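Local coordinates for cell wall surface anchor family protein (PDB 3PF2), which forms the shaft of a Gram-positive surface pilus as its major, calcium-binding subunit, here as a C-terminal fragment of immunoglobulin-like domains, at residues A[6-11]-A[34-39]; A[44-49]-A[164-169]; A[155-160]-A[168-173]. One frame throughout, in Å; residues are numbered along the deposited sequence.

How the contacts relate
From the N terminus, contact 1 (6-11 with 34-39) comes first: it closes a loop of 22 residues by pairing strand 9-13, at the border of one antiparallel sheet, with strand 29-35, and it carries the first calcium ion. The chain then enters strand 46-52 of a second sheet. Contact 2 closes a much longer loop from there to 164-169, and contact 3, a hairpin of 155-159 with 168-173, opens inside that loop but closes beyond it, so the two overlap and share P168 and K169. Both touch the second calcium ion. E6 ties the sheets together, since its OE1 meets Y158 OH and K169 NZ of contact 3.

Contact 1. Residues A[6-11]-A[34-39]; sequences EPKTDK and KSTIPA. With CA (calcium ion), chain B.
T9 and S35 form a non-hydrogen-bonded pair and D10 and K34 a hydrogen-bonded one, as two antiparallel strands of the immunoglobulin-like domain run side by side. D10 N donates to K34 O at 3.0 Å, and K34 N answers to D10 O at 2.9 Å. Beyond them T36 uses its side chain: K8 N points at T36 OG1 (2.8 Å) in an almost straight bond of 175°, while T36 N returns a bond to K8 O. Threonine suits this place because its hydroxyl, set between backbone N and carbonyl carbon (chi1 63°), accepts the K8 N-H in the role of a carbonyl oxygen. The D10 and K34 side chains run alongside each other. K34 bends at chi3 (66°) and brings NZ within 2.8 Å of D10 OD2, on the anti lone pair, with D12 a further partner. Both D10 oxygens chelate the calcium ion, OD1 at 2.5 Å, and K11 O joins them at 2.4 Å; D12, D19 and two waters share the site. K11 NZ joins N152 CG in an isopeptide bond, with D51 as its polar partner. D10 OD2 is thus shared by calcium and the K34 ammonium, which probably offsets its negative charge.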
loop_
_atom_site.group_PDB
_atom_site.type_symbol
_atom_site.label_atom_id
_atom_site.label_comp_id
_atom_site.label_asym_id
_atom_site.label_seq_id
_atom_site.Cartn_x
_atom_site.Cartn_y
_atom_site.Cartn_z
ATOM N N GLU A 6 -18.407 -12.375 -21.177
ATOM C CA GLU A 6 -17.632 -13.044 -20.134
ATOM C C GLU A 6 -16.826 -11.998 -19.345
ATOM O O GLU A 6 -16.567 -10.914 -19.865
ATOM C CB GLU A 6 -16.740 -14.125 -20.749
ATOM C CG GLU A 6 -17.541 -15.354 -21.230
ATOM C CD GLU A 6 -16.734 -16.310 -22.098
ATOM O OE1 GLU A 6 -15.549 -16.562 -21.798
ATOM O OE2 GLU A 6 -17.296 -16.820 -23.099
ATOM N N PRO A 7 -16.453 -12.312 -18.091
ATOM C CA PRO A 7 -15.890 -11.252 -17.217
ATOM C C PRO A 7 -14.574 -10.596 -17.673
ATOM O O PRO A 7 -13.639 -11.283 -18.077
ATOM C CB PRO A 7 -15.664 -11.972 -15.887
ATOM C CG PRO A 7 -16.624 -13.134 -15.908
ATOM C CD PRO A 7 -16.646 -13.577 -17.350
ATOM N N LYS A 8 -14.550 -9.269 -17.627
ATOM C CA LYS A 8 -13.310 -8.499 -17.753
ATOM C C LYS A 8 -12.969 -8.079 -16.335
ATOM O O LYS A 8 -13.866 -7.787 -15.535
ATOM C CB LYS A 8 -13.549 -7.260 -18.608
ATOM C CG LYS A 8 -13.590 -7.515 -20.108
ATOM C CD LYS A 8 -14.927 -8.099 -20.513
ATOM C CE LYS A 8 -14.965 -8.402 -21.978
ATOM N NZ LYS A 8 -16.075 -9.367 -22.212
ATOM N N THR A 9 -11.681 -8.024 -16.027
ATOM C CA THR A 9 -11.244 -7.727 -14.663
ATOM C C THR A 9 -10.263 -6.567 -14.635
ATOM O O THR A 9 -9.589 -6.291 -15.611
ATOM C CB THR A 9 -10.607 -8.965 -13.984
ATOM O OG1 THR A 9 -9.672 -9.588 -14.882
ATOM C CG2 THR A 9 -11.698 -9.975 -13.612
ATOM N N ASP A 10 -10.213 -5.876 -13.501
ATOM C CA ASP A 10 -9.240 -4.804 -13.289
ATOM C C ASP A 10 -9.015 -4.692 -11.796
ATOM O O ASP A 10 -9.837 -5.156 -11.002
ATOM C CB ASP A 10 -9.780 -3.472 -13.823
ATOM C CG ASP A 10 -8.847 -2.297 -13.545
ATOM O OD1 ASP A 10 -7.631 -2.458 -13.667
ATOM O OD2 ASP A 10 -9.325 -1.202 -13.224
ATOM N N LYS A 11 -7.920 -4.048 -11.403
ATOM C CA LYS A 11 -7.687 -3.770 -9.987
ATOM C C LYS A 11 -7.286 -2.297 -9.863
ATOM O O LYS A 11 -6.569 -1.773 -10.713
ATOM C CB LYS A 11 -6.585 -4.690 -9.437
ATOM C CG LYS A 11 -6.442 -4.715 -7.901
ATOM C CD LYS A 11 -5.294 -5.633 -7.473
ATOM C CE LYS A 11 -5.141 -5.679 -5.945
ATOM N NZ LYS A 11 -4.184 -6.741 -5.504
ATOM N N LYS A 34 -12.009 -5.768 -9.226
ATOM C CA LYS A 34 -13.160 -5.358 -10.009
ATOM C C LYS A 34 -13.415 -6.357 -11.116
ATOM O O LYS A 34 -12.485 -6.766 -11.780
ATOM C CB LYS A 34 -12.923 -3.982 -10.646
ATOM C CG LYS A 34 -12.546 -2.882 -9.639
ATOM C CD LYS A 34 -11.664 -1.798 -10.306
ATOM C CE LYS A 34 -12.419 -1.006 -11.400
ATOM N NZ LYS A 34 -11.551 0.027 -12.048
ATOM N N SER A 35 -14.678 -6.715 -11.335
ATOM C CA SER A 35 -15.032 -7.578 -12.465
ATOM C C SER A 35 -16.330 -7.119 -13.072
ATOM O O SER A 35 -17.248 -6.740 -12.361
ATOM C CB SER A 35 -15.234 -9.022 -12.000
ATOM O OG SER A 35 -15.518 -9.863 -13.112
ATOM N N THR A 36 -16.426 -7.181 -14.390
ATOM C CA THR A 36 -17.737 -7.084 -15.017
ATOM C C THR A 36 -18.551 -8.346 -14.694
ATOM O O THR A 36 -17.995 -9.405 -14.403
ATOM C CB THR A 36 -17.659 -6.865 -16.548
ATOM O OG1 THR A 36 -17.028 -7.995 -17.164
ATOM C CG2 THR A 36 -16.862 -5.622 -16.877
ATOM N N ILE A 37 -19.868 -8.196 -14.711
ATOM C CA ILE A 37 -20.781 -9.301 -14.427
ATOM C C ILE A 37 -21.736 -9.435 -15.612
ATOM O O ILE A 37 -22.324 -8.448 -16.033
ATOM C CB ILE A 37 -21.575 -9.050 -13.110
ATOM C CG1 ILE A 37 -20.654 -9.020 -11.884
ATOM C CG2 ILE A 37 -22.678 -10.083 -12.936
ATOM C CD1 ILE A 37 -19.845 -10.307 -11.613
ATOM N N PRO A 38 -21.885 -10.660 -16.163
ATOM C CA PRO A 38 -22.893 -10.858 -17.213
ATOM C C PRO A 38 -24.298 -11.059 -16.647
ATOM O O PRO A 38 -24.445 -11.523 -15.511
ATOM C CB PRO A 38 -22.415 -12.134 -17.906
ATOM C CG PRO A 38 -21.731 -12.898 -16.829
ATOM C CD PRO A 38 -21.090 -11.875 -15.921
ATOM N N ALA A 39 -25.323 -10.718 -17.432
ATOM C CA ALA A 39 -26.711 -10.983 -17.032
ATOM C C ALA A 39 -27.004 -12.481 -16.882
ATOM O O ALA A 39 -27.857 -12.877 -16.076
ATOM C CB ALA A 39 -27.696 -10.325 -18.006
HETATM CA CA CA B . -7.113 -0.292 -12.480
HETATM O O HOH W 1 -19.109 -9.052 -18.584
HETATM O O HOH W 2 -5.038 -0.872 -13.457
HETATM O O HOH W 3 -7.551 1.375 -14.133
#

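Contact 2. Residues A[44-49]-A[164-169]. With CA (calcium ion), chain C.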
loop_
_atom_site.group_PDB
_atom_site.type_symbol
_atom_site.label_atom_id
_atom_site.label_comp_id
_atom_site.label_asym_id
_atom_site.label_seq_id
_atom_site.Cartn_x
_atom_site.Cartn_y
_atom_site.Cartn_z
ATOM N N TYR A 44 -23.596 -19.664 -14.216
ATOM C CA TYR A 44 -22.190 -19.940 -13.926
ATOM C C TYR A 44 -22.014 -21.058 -12.899
ATOM O O TYR A 44 -22.786 -21.147 -11.936
ATOM C CB TYR A 44 -21.467 -18.648 -13.486
ATOM C CG TYR A 44 -21.015 -17.759 -14.646
ATOM C CD1 TYR A 44 -21.902 -17.381 -15.664
ATOM C CD2 TYR A 44 -19.702 -17.274 -14.702
ATOM C CE1 TYR A 44 -21.487 -16.556 -16.720
ATOM C CE2 TYR A 44 -19.273 -16.455 -15.750
ATOM C CZ TYR A 44 -20.157 -16.102 -16.746
ATOM O OH TYR A 44 -19.735 -15.311 -17.778
ATOM N N GLU A 45 -21.005 -21.902 -13.117
ATOM C CA GLU A 45 -20.692 -23.033 -12.243
ATOM C C GLU A 45 -19.458 -22.803 -11.360
ATOM O O GLU A 45 -19.156 -23.624 -10.482
ATOM C CB GLU A 45 -20.532 -24.316 -13.084
ATOM C CG GLU A 45 -21.709 -24.569 -14.031
ATOM C CD GLU A 45 -21.573 -25.864 -14.818
ATOM O OE1 GLU A 45 -20.431 -26.246 -15.145
ATOM O OE2 GLU A 45 -22.617 -26.501 -15.121
ATOM N N LYS A 46 -18.756 -21.688 -11.601
ATOM C CA LYS A 46 -17.605 -21.287 -10.801
ATOM C C LYS A 46 -17.381 -19.786 -10.969
ATOM O O LYS A 46 -17.560 -19.238 -12.056
ATOM C CB LYS A 46 -16.338 -22.029 -11.241
ATOM C CG LYS A 46 -15.175 -21.914 -10.252
ATOM C CD LYS A 46 -13.851 -22.405 -10.827
ATOM C CE LYS A 46 -13.852 -23.902 -11.099
ATOM N NZ LYS A 46 -14.229 -24.737 -9.916
ATOM N N PHE A 47 -17.005 -19.127 -9.878
ATOM C CA PHE A 47 -16.622 -17.719 -9.944
ATOM C C PHE A 47 -15.733 -17.512 -8.727
ATOM O O PHE A 47 -16.203 -17.190 -7.636
ATOM C CB PHE A 47 -17.864 -16.823 -9.917
ATOM C CG PHE A 47 -17.611 -15.412 -10.377
ATOM C CD1 PHE A 47 -17.969 -15.013 -11.660
ATOM C CD2 PHE A 47 -17.041 -14.478 -9.514
ATOM C CE1 PHE A 47 -17.745 -13.710 -12.098
ATOM C CE2 PHE A 47 -16.813 -13.171 -9.938
ATOM C CZ PHE A 47 -17.169 -12.787 -11.231
ATOM N N GLU A 48 -14.442 -17.735 -8.928
ATOM C CA GLU A 48 -13.472 -17.765 -7.841
ATOM C C GLU A 48 -12.339 -16.798 -8.130
ATOM O O GLU A 48 -11.729 -16.844 -9.209
ATOM C CB GLU A 48 -12.894 -19.172 -7.675
ATOM C CG GLU A 48 -13.868 -20.217 -7.151
ATOM C CD GLU A 48 -13.271 -21.611 -7.100
ATOM O OE1 GLU A 48 -12.071 -21.762 -7.414
ATOM O OE2 GLU A 48 -14.002 -22.564 -6.741
ATOM N N ILE A 49 -12.055 -15.939 -7.156
ATOM C CA ILE A 49 -10.998 -14.943 -7.294
ATOM C C ILE A 49 -9.823 -15.307 -6.403
ATOM O O ILE A 49 -10.010 -15.622 -5.236
ATOM C CB ILE A 49 -11.552 -13.534 -7.006
ATOM C CG1 ILE A 49 -12.370 -13.063 -8.221
ATOM C CG2 ILE A 49 -10.405 -12.541 -6.680
ATOM C CD1 ILE A 49 -13.154 -11.796 -8.034
ATOM N N LYS A 164 -22.688 -28.907 -16.584
ATOM C CA LYS A 164 -22.377 -29.903 -15.551
ATOM C C LYS A 164 -20.956 -30.439 -15.657
ATOM O O LYS A 164 -20.640 -31.538 -15.176
ATOM C CB LYS A 164 -23.389 -31.058 -15.576
ATOM C CG LYS A 164 -24.826 -30.613 -15.534
ATOM C CD LYS A 164 -25.736 -31.819 -15.673
ATOM C CE LYS A 164 -27.097 -31.405 -16.178
ATOM N NZ LYS A 164 -28.036 -32.576 -16.169
ATOM N N ALA A 165 -20.090 -29.650 -16.284
ATOM C CA ALA A 165 -18.708 -30.045 -16.456
ATOM C C ALA A 165 -17.817 -28.925 -15.960
ATOM O O ALA A 165 -18.073 -27.756 -16.242
ATOM C CB ALA A 165 -18.423 -30.346 -17.929
ATOM N N ASP A 166 -16.781 -29.310 -15.219
ATOM C CA ASP A 166 -15.856 -28.379 -14.583
ATOM C C ASP A 166 -14.827 -27.900 -15.624
ATOM O O ASP A 166 -13.822 -28.572 -15.859
ATOM C CB ASP A 166 -15.153 -29.102 -13.428
ATOM C CG ASP A 166 -14.242 -28.191 -12.613
ATOM O OD1 ASP A 166 -14.454 -26.967 -12.589
ATOM O OD2 ASP A 166 -13.320 -28.720 -11.973
ATOM N N ASN A 167 -15.082 -26.738 -16.228
ATOM C CA ASN A 167 -14.251 -26.211 -17.320
ATOM C C ASN A 167 -14.071 -24.684 -17.263
ATOM O O ASN A 167 -14.505 -23.951 -18.159
ATOM C CB ASN A 167 -14.779 -26.686 -18.685
ATOM C CG ASN A 167 -16.296 -26.650 -18.778
ATOM O OD1 ASN A 167 -16.961 -25.809 -18.163
ATOM N ND2 ASN A 167 -16.858 -27.572 -19.569
ATOM N N PRO A 168 -13.423 -24.200 -16.191
ATOM C CA PRO A 168 -13.285 -22.755 -16.026
ATOM C C PRO A 168 -12.257 -22.120 -16.985
ATOM O O PRO A 168 -11.430 -22.826 -17.597
ATOM C CB PRO A 168 -12.796 -22.626 -14.585
ATOM C CG PRO A 168 -12.027 -23.879 -14.351
ATOM C CD PRO A 168 -12.841 -24.934 -15.053
ATOM N N LYS A 169 -12.329 -20.797 -17.098
ATOM C CA LYS A 169 -11.403 -20.003 -17.894
ATOM C C LYS A 169 -10.933 -18.854 -17.018
ATOM O O LYS A 169 -11.673 -18.417 -16.123
ATOM C CB LYS A 169 -12.119 -19.406 -19.104
ATOM C CG LYS A 169 -12.719 -20.435 -20.084
ATOM C CD LYS A 169 -13.692 -19.750 -21.038
ATOM C CE LYS A 169 -12.961 -18.937 -22.091
ATOM N NZ LYS A 169 -13.880 -18.314 -23.084
HETATM CA CA CA C . -19.129 -25.693 -17.101
#
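E45 OE1 binds the calcium ion at 2.4 Å, and its partner oxygen OE2 accepts a hydrogen bond from K164 N at 2.8 Å on the syn lone pair, so the carboxylate bridges the metal and the loop backbone. This is a calcium-binding loop between strands 155-159 and 169-171 of the immunoglobulin-like domain, held to E45 and K46 by the ion, a hydrogen bond and a salt bridge. A glutamate suits the place because its chain, extended beyond CG (chi2 -178°), spans the gap from strand to ion. From the loop come A165 O at 2.5 Å and N167 OD1 at 2.4 Å, a backbone carbonyl and a neutral amide oxygen that add ligands without adding charge; D159, T161 and D163 complete the site. E45 OE1 and A165 O, 3.0 Å apart, are both ligands, not hydrogen-bonded. Next along the strand, K46 reaches over the loop. With CG opposite the backbone N (chi1 -166°) and the chain bent at chi3 and chi4, its methylenes lie against the rigid, apolar P168 ring. K46 CE packs on P168 CG at 3.7 Å, and the ammonium end forms a salt bridge, K46 NZ standing 3.5 Å from D166 OD1.

Contact 3. Residues A[155-160]-A[168-173]. With CA (calcium ion), chain C.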
loop_
_atom_site.group_PDB
_atom_site.type_symbol
_atom_site.label_atom_id
_atom_site.label_comp_id
_atom_site.label_asym_id
_atom_site.label_seq_id
_atom_site.Cartn_x
_atom_site.Cartn_y
_atom_site.Cartn_z
ATOM N N GLU A 155 -6.562 -13.138 -10.144
ATOM C CA GLU A 155 -7.090 -13.909 -11.264
ATOM C C GLU A 155 -8.480 -14.375 -10.919
ATOM O O GLU A 155 -8.714 -14.850 -9.816
ATOM C CB GLU A 155 -6.225 -15.116 -11.570
ATOM C CG GLU A 155 -6.795 -15.935 -12.732
ATOM C CD GLU A 155 -5.826 -16.958 -13.241
ATOM O OE1 GLU A 155 -5.001 -16.586 -14.108
ATOM O OE2 GLU A 155 -5.900 -18.130 -12.794
ATOM N N LEU A 156 -9.393 -14.223 -11.864
ATOM C CA LEU A 156 -10.723 -14.808 -11.750
ATOM C C LEU A 156 -10.742 -16.092 -12.570
ATOM O O LEU A 156 -10.301 -16.099 -13.710
ATOM C CB LEU A 156 -11.780 -13.832 -12.273
ATOM C CG LEU A 156 -13.189 -14.378 -12.525
ATOM C CD1 LEU A 156 -13.841 -14.819 -11.210
ATOM C CD2 LEU A 156 -14.060 -13.352 -13.226
ATOM N N GLN A 157 -11.214 -17.178 -11.962
ATOM C CA GLN A 157 -11.502 -18.412 -12.702
ATOM C C GLN A 157 -13.012 -18.496 -12.736
ATOM O O GLN A 157 -13.660 -18.571 -11.693
ATOM C CB GLN A 157 -10.917 -19.640 -11.992
ATOM C CG GLN A 157 -9.401 -19.826 -12.154
ATOM C CD GLN A 157 -8.993 -20.314 -13.547
ATOM O OE1 GLN A 157 -9.708 -21.098 -14.180
ATOM N NE2 GLN A 157 -7.839 -19.855 -14.025
ATOM N N TYR A 158 -13.581 -18.429 -13.930
ATOM C CA TYR A 158 -15.038 -18.454 -14.066
ATOM C C TYR A 158 -15.466 -19.593 -14.984
ATOM O O TYR A 158 -14.752 -19.933 -15.944
ATOM C CB TYR A 158 -15.545 -17.115 -14.599
ATOM C CG TYR A 158 -15.130 -16.813 -16.022
ATOM C CD1 TYR A 158 -15.922 -17.224 -17.109
ATOM C CD2 TYR A 158 -13.941 -16.116 -16.288
ATOM C CE1 TYR A 158 -15.543 -16.955 -18.424
ATOM C CE2 TYR A 158 -13.559 -15.834 -17.609
ATOM C CZ TYR A 158 -14.368 -16.257 -18.655
ATOM O OH TYR A 158 -14.007 -15.986 -19.936
ATOM N N ASP A 159 -16.611 -20.199 -14.675
ATOM C CA ASP A 159 -17.187 -21.237 -15.519
ATOM C C ASP A 159 -18.565 -20.750 -15.949
ATOM O O ASP A 159 -19.524 -20.777 -15.151
ATOM C CB ASP A 159 -17.258 -22.586 -14.765
ATOM C CG ASP A 159 -17.755 -23.743 -15.647
ATOM O OD1 ASP A 159 -18.462 -23.484 -16.624
ATOM O OD2 ASP A 159 -17.447 -24.906 -15.317
ATOM N N HIS A 160 -18.635 -20.290 -17.200
ATOM C CA HIS A 160 -19.830 -19.694 -17.796
ATOM C C HIS A 160 -20.767 -20.701 -18.458
ATOM O O HIS A 160 -21.845 -20.323 -18.937
ATOM C CB HIS A 160 -19.452 -18.590 -18.809
ATOM C CG HIS A 160 -19.053 -19.086 -20.169
ATOM N ND1 HIS A 160 -19.920 -19.093 -21.238
ATOM C CD2 HIS A 160 -17.868 -19.530 -20.648
ATOM C CE1 HIS A 160 -19.300 -19.556 -22.310
ATOM N NE2 HIS A 160 -18.057 -19.839 -21.976
ATOM N N PRO A 168 -13.423 -24.200 -16.191
ATOM C CA PRO A 168 -13.285 -22.755 -16.026
ATOM C C PRO A 168 -12.257 -22.120 -16.985
ATOM O O PRO A 168 -11.430 -22.826 -17.597
ATOM C CB PRO A 168 -12.796 -22.626 -14.585
ATOM C CG PRO A 168 -12.027 -23.879 -14.351
ATOM C CD PRO A 168 -12.841 -24.934 -15.053
ATOM N N LYS A 169 -12.329 -20.797 -17.098
ATOM C CA LYS A 169 -11.403 -20.003 -17.894
ATOM C C LYS A 169 -10.933 -18.854 -17.018
ATOM O O LYS A 169 -11.673 -18.417 -16.123
ATOM C CB LYS A 169 -12.119 -19.406 -19.104
ATOM C CG LYS A 169 -12.719 -20.435 -20.084
ATOM C CD LYS A 169 -13.692 -19.750 -21.038
ATOM C CE LYS A 169 -12.961 -18.937 -22.091
ATOM N NZ LYS A 169 -13.880 -18.314 -23.084
ATOM N N PRO A 170 -9.725 -18.329 -17.299
ATOM C CA PRO A 170 -9.215 -17.183 -16.548
ATOM C C PRO A 170 -9.657 -15.815 -17.098
ATOM O O PRO A 170 -9.954 -15.665 -18.295
ATOM C CB PRO A 170 -7.698 -17.337 -16.693
ATOM C CG PRO A 170 -7.536 -17.904 -18.072
ATOM C CD PRO A 170 -8.726 -18.846 -18.257
ATOM N N SER A 171 -9.705 -14.827 -16.200
ATOM C CA SER A 171 -9.753 -13.416 -16.572
ATOM C C SER A 171 -8.746 -12.723 -15.667
ATOM O O SER A 171 -8.689 -13.000 -14.470
ATOM C CB SER A 171 -11.148 -12.819 -16.378
ATOM O OG SER A 171 -11.161 -11.424 -16.683
ATOM N N ASN A 172 -7.952 -11.827 -16.252
ATOM C CA ASN A 172 -6.888 -11.138 -15.537
ATOM C C ASN A 172 -6.900 -9.653 -15.882
ATOM O O ASN A 172 -7.171 -9.294 -17.039
ATOM C CB ASN A 172 -5.512 -11.735 -15.919
ATOM C CG ASN A 172 -5.411 -13.230 -15.624
ATOM O OD1 ASN A 172 -4.994 -13.634 -14.546
ATOM N ND2 ASN A 172 -5.815 -14.051 -16.586
ATOM N N PRO A 173 -6.597 -8.778 -14.902
ATOM C CA PRO A 173 -6.408 -7.360 -15.255
ATOM C C PRO A 173 -5.247 -7.151 -16.259
ATOM O O PRO A 173 -4.161 -7.714 -16.081
ATOM C CB PRO A 173 -6.069 -6.707 -13.907
ATOM C CG PRO A 173 -6.739 -7.591 -12.885
ATOM C CD PRO A 173 -6.525 -8.994 -13.442
HETATM CA CA CA C . -19.129 -25.693 -17.101
HETATM O O HOH W 4 -8.618 -22.559 -15.976
HETATM O O HOH W 5 -16.103 -20.892 -23.481
#
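L156 with S171 and Y158 with K169 form the two hydrogen-bonded pairs of an antiparallel beta hairpin, whose second strand, 169-171, borders the sheet of this immunoglobulin-like domain. L156 N donates to S171 O at 3.0 Å, and K169 N to Y158 O at 2.8 Å. Between them Q157 faces P170 at a non-hydrogen-bonded position, where proline costs no bond for want of an N-H. On the side of Y158 and K169, the tyrosine ring stands between backbone N and carbonyl carbon (chi1 67°), which turns it under the neighbouring strand. K169 CB lies over its face, 4.3 Å from the centroid, a CH-pi contact that suits the aliphatic base of a lysine. On this side too, the apolar L156 packs on F47, I49 and P7. Farther out, E6 receives both polar ends, as a salt bridge from K169 and a hydrogen bond with Y158, so one buried carboxylate holds both. The small S171 turns OG to P7 O and T9 OG1, joining this strand to strand 9-13 and the residues leading into it. On the other side, Q157 bends at chi2 (-74°) so that its amide passes over P168 and P170. Its NE2 donates to E155 OE2 at 2.9 Å, which it meets from above the carboxylate plane, and a water bridges its OE1 to P168 O. At the turn end, D159 chelates the calcium ion of contact 2 through both oxygens, OD1 at 2.4 Å. K169 CD meets the edge of the H160 ring, and a water lies in the ring plane 2.7 Å from H160 NE2.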